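Long-range contacts in transcriptional regulator (Cytophaga hutchinsonii, PDB 3F0C), which probably binds operator DNA as a TetR-family transcriptional regulator, through an N-terminal helix-turn-helix domain: residues 83-88 and 145-150; 131-136 and 152-157. All coordinates share one frame; numbering follows the deposited sequence.

Overall arrangement
Both contacts lie among helices 84-106, 118-145 and 153-174, in what is probably the ligand-binding and dimerisation part of a TetR-family regulator. Interaction 1 sets the start of helix 84-106 against the loop that leaves helix 118-145. Interaction 2 pairs helix 118-145 with helix 153-174, which begins just beyond that loop. Their centres are about 12 Å apart, on the same side of the chain's centre. Along the chain the segments alternate: 83-88, 131-136, 145-150, 152-157. The loop thus packs on a helix start while the helices it joins pack on each other. Helix 153-174 also meets the second subunit, consistent with a TetR-type dimer.

Interaction 1. Residues 83-88 and 145-150; sequences DATALL and TKEFKR
Thr145 touches Ala84 only marginally, and the place of its CG2 is doubtful. Just after it, helix 118-145 is closed by a Schellman motif in which Lys146 takes a positive phi, and the chain turns so that Glu147 and Phe148 both face the start of helix 84-106.

Glu147 carries the polar part. With CG beside its own backbone N (chi1 -65°) and the chain extended beyond, the carboxylate reaches the first turn of that helix. OE1 accepts twice from Thr85. The backbone bond, Thr85 N to Glu147 OE1, is 3.2 Å long and nearly straight (168°), and it meets the oxygen on the syn side, 24° out of the carboxylate plane. The hydroxyl bond, Thr85 OG1 to Glu147 OE1, is also 3.2 Å and arrives almost in line with the C-O bond. Ala84 N probably donates to Glu147 OE2, a bond left doubtful because that oxygen sits too close to a neighbour.

Phe148 follows, its ring lying against the same helix start. It is packed at Ala84 but modelled too close, so that detail is doubtful; Phe148 CE2 reaches Leu88 CD1 at 4.3 Å. Leu200 of helix 183-201 touches the same ring, and Phe148 also bonds through its backbone to Gly142.

Asp83, the N-cap residue, already serves the helix from within, its OD2 accepting from Ala86 N. Glu147 thus adds a second carboxylate, from a distant part of the chain, to the amides of the first turn. The two acids are close, Asp83 OD1 lying 3.3 Å from Glu147 OE1; their repulsion is probably offset by the N-H donors and the positive end of the helix dipole.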
loop_
_atom_site.group_PDB
_atom_site.type_symbol
_atom_site.label_atom_id
_atom_site.label_comp_id
_atom_site.label_asym_id
_atom_site.label_seq_id
_atom_site.Cartn_x
_atom_site.Cartn_y
_atom_site.Cartn_z
ATOM N N ASP A 83 13.995 21.957 14.624
ATOM C CA ASP A 83 13.040 22.689 13.774
ATOM C C ASP A 83 11.929 21.773 13.206
ATOM O O ASP A 83 11.929 20.565 13.470
ATOM C CB ASP A 83 13.771 23.540 12.717
ATOM C CG ASP A 83 14.152 22.771 11.453
ATOM O OD1 ASP A 83 14.878 23.370 10.609
ATOM O OD2 ASP A 83 13.726 21.599 11.275
ATOM N N ALA A 84 10.966 22.342 12.472
ATOM C CA ALA A 84 9.843 21.550 11.912
ATOM C C ALA A 84 10.363 20.420 11.053
ATOM O O ALA A 84 9.941 19.270 11.211
ATOM C CB ALA A 84 8.906 22.415 11.096
ATOM N N THR A 85 11.284 20.759 10.149
ATOM C CA THR A 85 11.943 19.777 9.265
ATOM C C THR A 85 12.660 18.634 10.052
ATOM O O THR A 85 12.334 17.450 9.873
ATOM C CB THR A 85 12.909 20.511 8.305
ATOM O OG1 THR A 85 12.237 21.658 7.766
ATOM C CG2 THR A 85 13.365 19.625 7.171
ATOM N N ALA A 86 13.582 18.982 10.949
ATOM C CA ALA A 86 14.300 17.970 11.732
ATOM C C ALA A 86 13.351 17.047 12.478
ATOM O O ALA A 86 13.672 15.879 12.672
ATOM C CB ALA A 86 15.246 18.617 12.709
ATOM N N LEU A 87 12.208 17.577 12.927
ATOM C CA LEU A 87 11.210 16.784 13.669
ATOM C C LEU A 87 10.554 15.797 12.702
ATOM O O LEU A 87 10.452 14.586 12.970
ATOM C CB LEU A 87 10.137 17.681 14.319
ATOM C CG LEU A 87 10.521 18.445 15.586
ATOM C CD1 LEU A 87 9.636 19.649 15.756
ATOM C CD2 LEU A 87 10.456 17.547 16.806
ATOM N N LEU A 88 10.131 16.334 11.561
ATOM C CA LEU A 88 9.439 15.544 10.578
ATOM C C LEU A 88 10.295 14.338 10.186
ATOM O O LEU A 88 9.797 13.203 10.074
ATOM C CB LEU A 88 9.156 16.389 9.363
ATOM C CG LEU A 88 7.744 16.183 8.834
ATOM C CD1 LEU A 88 6.774 17.149 9.503
ATOM C CD2 LEU A 88 7.725 16.372 7.318
ATOM N N THR A 145 6.374 28.654 12.677
ATOM C CA THR A 145 7.817 28.811 12.538
ATOM C C THR A 145 8.214 29.326 11.136
ATOM O O THR A 145 9.342 29.774 10.928
ATOM C CB THR A 145 8.530 27.464 12.814
ATOM O OG1 THR A 145 9.851 27.700 13.300
ATOM C CG2 THR A 145 8.593 26.626 11.567
ATOM N N LYS A 146 7.279 29.221 10.191
ATOM C CA LYS A 146 7.389 29.757 8.826
ATOM C C LYS A 146 8.327 28.945 7.929
ATOM O O LYS A 146 8.796 29.439 6.908
ATOM C CB LYS A 146 7.728 31.261 8.820
ATOM C CG LYS A 146 6.603 32.149 9.380
ATOM C CD LYS A 146 6.968 33.632 9.387
ATOM C CE LYS A 146 5.819 34.465 9.924
ATOM N NZ LYS A 146 6.161 35.916 9.964
ATOM N N GLU A 147 8.562 27.684 8.290
ATOM C CA GLU A 147 9.341 26.772 7.451
ATOM C C GLU A 147 8.444 26.189 6.361
ATOM O O GLU A 147 8.866 25.983 5.229
ATOM C CB GLU A 147 9.950 25.649 8.288
ATOM C CG GLU A 147 10.982 26.098 9.317
ATOM C CD GLU A 147 11.285 25.014 10.341
ATOM O OE1 GLU A 147 11.669 23.892 9.939
ATOM O OE2 GLU A 147 11.131 25.260 11.552
ATOM N N PHE A 148 7.190 25.928 6.715
ATOM C CA PHE A 148 6.239 25.366 5.775
ATOM C C PHE A 148 5.185 26.410 5.436
ATOM O O PHE A 148 4.769 27.171 6.295
ATOM C CB PHE A 148 5.533 24.132 6.361
ATOM C CG PHE A 148 6.450 23.125 7.053
ATOM C CD1 PHE A 148 7.731 22.871 6.607
ATOM C CD2 PHE A 148 5.973 22.374 8.121
ATOM C CE1 PHE A 148 8.533 21.923 7.252
ATOM C CE2 PHE A 148 6.772 21.434 8.762
ATOM C CZ PHE A 148 8.049 21.208 8.325
ATOM N N LYS A 149 4.738 26.405 4.187
ATOM C CA LYS A 149 3.631 27.257 3.742
ATOM C C LYS A 149 2.290 26.710 4.260
ATOM O O LYS A 149 2.135 25.486 4.353
ATOM C CB LYS A 149 3.613 27.292 2.213
ATOM C CG LYS A 149 4.802 27.988 1.588
ATOM C CD LYS A 149 4.751 27.976 0.041
ATOM C CE LYS A 149 5.933 28.693 -0.528
ATOM N NZ LYS A 149 5.830 28.620 -1.977
ATOM N N ARG A 150 1.344 27.600 4.597
ATOM C CA ARG A 150 -0.052 27.208 4.905
ATOM C C ARG A 150 -0.824 27.349 3.628
ATOM O O ARG A 150 -1.067 28.488 3.203
ATOM C CB ARG A 150 -0.734 28.145 5.914
ATOM C CG ARG A 150 -2.275 27.903 5.998
ATOM C CD ARG A 150 -3.128 28.920 6.811
ATOM N NE ARG A 150 -2.787 30.355 6.730
ATOM C CZ ARG A 150 -2.689 31.101 5.621
ATOM N NH1 ARG A 150 -2.819 30.561 4.410
ATOM N NH2 ARG A 150 -2.419 32.404 5.724
#

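Interaction 2. Residues 131-136 and 152-157; sequences EVEIVA and NKHENA
Val132 and Val135 both hold CG1 anti to the backbone N (chi1 164° in Val135), which turns that methyl of each towards Ala157. His154 has its ring carbon CG in the same relation to its N (chi1 -160°), and this swings the imidazole over to the 131-136 side.

Ala157 is the apolar centre. Ala157 CB is 3.8 Å from Val135 CG1, 4.0 Å from Ala136 CB and 3.6 Å from Val132 O. Small residues let the backbones come close here, Ala136 CA and Ala157 CA being 5.1 Å apart. The imidazole crosses Val132 at about a right angle, with His154 NE2 3.7 Å from Val132 CG1. Glu133, bent at chi2, brings OE2 to the ring edge near its plane, 3.9 Å from His154 NE2. The aliphatic part of Lys153 lies against Ala136. No hydrogen bond links the segments.

The axes of 131-136 and 153-157 approach to 8.6 Å, with 126° between their N-to-C directions. Asn152 caps the second helix, its OD1 accepting from Glu155 N. Glu131 ties helix 118-145 to helix 84-106 through Arg95 and Tyr91, Ile134 packs on helix 55-78, and Asn156 meets Lys194 on helix 183-201 of the second subunit.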
loop_
_atom_site.group_PDB
_atom_site.type_symbol
_atom_site.label_atom_id
_atom_site.label_comp_id
_atom_site.label_asym_id
_atom_site.label_seq_id
_atom_site.Cartn_x
_atom_site.Cartn_y
_atom_site.Cartn_z
ATOM N N GLU A 131 -1.580 9.556 14.621
ATOM C CA GLU A 131 -0.379 9.818 13.854
ATOM C C GLU A 131 -0.566 10.994 12.950
ATOM O O GLU A 131 0.296 11.854 12.870
ATOM C CB GLU A 131 -0.055 8.591 13.019
ATOM C CG GLU A 131 1.337 8.571 12.360
ATOM C CD GLU A 131 1.641 7.247 11.662
ATOM O OE1 GLU A 131 0.872 6.262 11.861
ATOM O OE2 GLU A 131 2.632 7.191 10.894
ATOM N N VAL A 132 -1.691 11.015 12.245
ATOM C CA VAL A 132 -2.011 12.135 11.379
ATOM C C VAL A 132 -1.983 13.391 12.229
ATOM O O VAL A 132 -1.382 14.409 11.829
ATOM C CB VAL A 132 -3.379 11.959 10.684
ATOM C CG1 VAL A 132 -3.841 13.257 10.041
ATOM C CG2 VAL A 132 -3.272 10.869 9.617
ATOM N N GLU A 133 -2.582 13.304 13.422
ATOM C CA GLU A 133 -2.624 14.455 14.328
ATOM C C GLU A 133 -1.220 14.891 14.757
ATOM O O GLU A 133 -0.874 16.079 14.654
ATOM C CB GLU A 133 -3.409 14.169 15.597
ATOM C CG GLU A 133 -4.885 13.902 15.451
ATOM C CD GLU A 133 -5.654 15.035 14.786
ATOM O OE1 GLU A 133 -5.313 16.225 15.122
ATOM O OE2 GLU A 133 -6.589 14.742 13.962
ATOM N N ILE A 134 -0.398 13.961 15.242
ATOM C CA ILE A 134 0.954 14.365 15.588
ATOM C C ILE A 134 1.557 15.128 14.413
ATOM O O ILE A 134 2.079 16.254 14.566
ATOM C CB ILE A 134 1.861 13.210 15.934
ATOM C CG1 ILE A 134 1.468 12.604 17.282
ATOM C CG2 ILE A 134 3.278 13.666 15.978
ATOM C CD1 ILE A 134 1.879 11.108 17.378
ATOM N N VAL A 135 1.418 14.561 13.228
ATOM C CA VAL A 135 2.035 15.172 12.079
ATOM C C VAL A 135 1.424 16.567 11.800
ATOM O O VAL A 135 2.145 17.544 11.541
ATOM C CB VAL A 135 2.010 14.216 10.860
ATOM C CG1 VAL A 135 2.282 15.001 9.579
ATOM C CG2 VAL A 135 3.038 13.071 11.086
ATOM N N ALA A 136 0.109 16.680 11.937
ATOM C CA ALA A 136 -0.538 17.946 11.673
ATOM C C ALA A 136 0.081 19.005 12.580
ATOM O O ALA A 136 0.125 20.224 12.240
ATOM C CB ALA A 136 -2.031 17.832 11.884
ATOM N N ASN A 152 -2.960 23.287 3.686
ATOM C CA ASN A 152 -3.850 22.589 4.595
ATOM C C ASN A 152 -2.989 21.603 5.343
ATOM O O ASN A 152 -2.566 20.576 4.807
ATOM C CB ASN A 152 -5.090 21.923 3.984
ATOM C CG ASN A 152 -6.153 21.580 5.074
ATOM O OD1 ASN A 152 -6.049 20.573 5.761
ATOM N ND2 ASN A 152 -7.140 22.457 5.250
ATOM N N LYS A 153 -2.718 21.974 6.591
ATOM C CA LYS A 153 -1.932 21.181 7.491
ATOM C C LYS A 153 -2.499 19.790 7.488
ATOM O O LYS A 153 -1.752 18.821 7.497
ATOM C CB LYS A 153 -1.905 21.781 8.927
ATOM C CG LYS A 153 -3.042 21.355 9.896
ATOM C CD LYS A 153 -3.073 22.184 11.217
ATOM C CE LYS A 153 -4.319 21.863 12.106
ATOM N NZ LYS A 153 -4.895 23.005 12.929
ATOM N N HIS A 154 -3.812 19.675 7.446
ATOM C CA HIS A 154 -4.392 18.388 7.680
ATOM C C HIS A 154 -4.293 17.477 6.479
ATOM O O HIS A 154 -3.971 16.309 6.603
ATOM C CB HIS A 154 -5.824 18.509 8.086
ATOM C CG HIS A 154 -6.310 17.301 8.787
ATOM N ND1 HIS A 154 -7.110 16.362 8.176
ATOM C CD2 HIS A 154 -6.046 16.830 10.029
ATOM C CE1 HIS A 154 -7.353 15.378 9.027
ATOM N NE2 HIS A 154 -6.719 15.638 10.160
ATOM N N GLU A 155 -4.574 18.021 5.310
ATOM C CA GLU A 155 -4.475 17.267 4.070
ATOM C C GLU A 155 -3.073 16.712 3.913
ATOM O O GLU A 155 -2.881 15.518 3.733
ATOM C CB GLU A 155 -4.795 18.202 2.919
ATOM C CG GLU A 155 -4.810 17.574 1.561
ATOM C CD GLU A 155 -5.187 18.589 0.492
ATOM O OE1 GLU A 155 -5.398 19.786 0.822
ATOM O OE2 GLU A 155 -5.242 18.185 -0.687
ATOM N N ASN A 156 -2.092 17.593 3.994
ATOM C CA ASN A 156 -0.705 17.199 3.963
ATOM C C ASN A 156 -0.382 16.089 4.959
ATOM O O ASN A 156 0.129 15.043 4.581
ATOM C CB ASN A 156 0.143 18.416 4.291
ATOM C CG ASN A 156 0.177 19.420 3.167
ATOM O OD1 ASN A 156 -0.626 19.334 2.235
ATOM N ND2 ASN A 156 1.115 20.377 3.237
ATOM N N ALA A 157 -0.696 16.331 6.228
ATOM C CA ALA A 157 -0.461 15.385 7.310
ATOM C C ALA A 157 -0.861 13.962 6.922
ATOM O O ALA A 157 -0.050 13.045 6.992
ATOM C CB ALA A 157 -1.230 15.816 8.516
#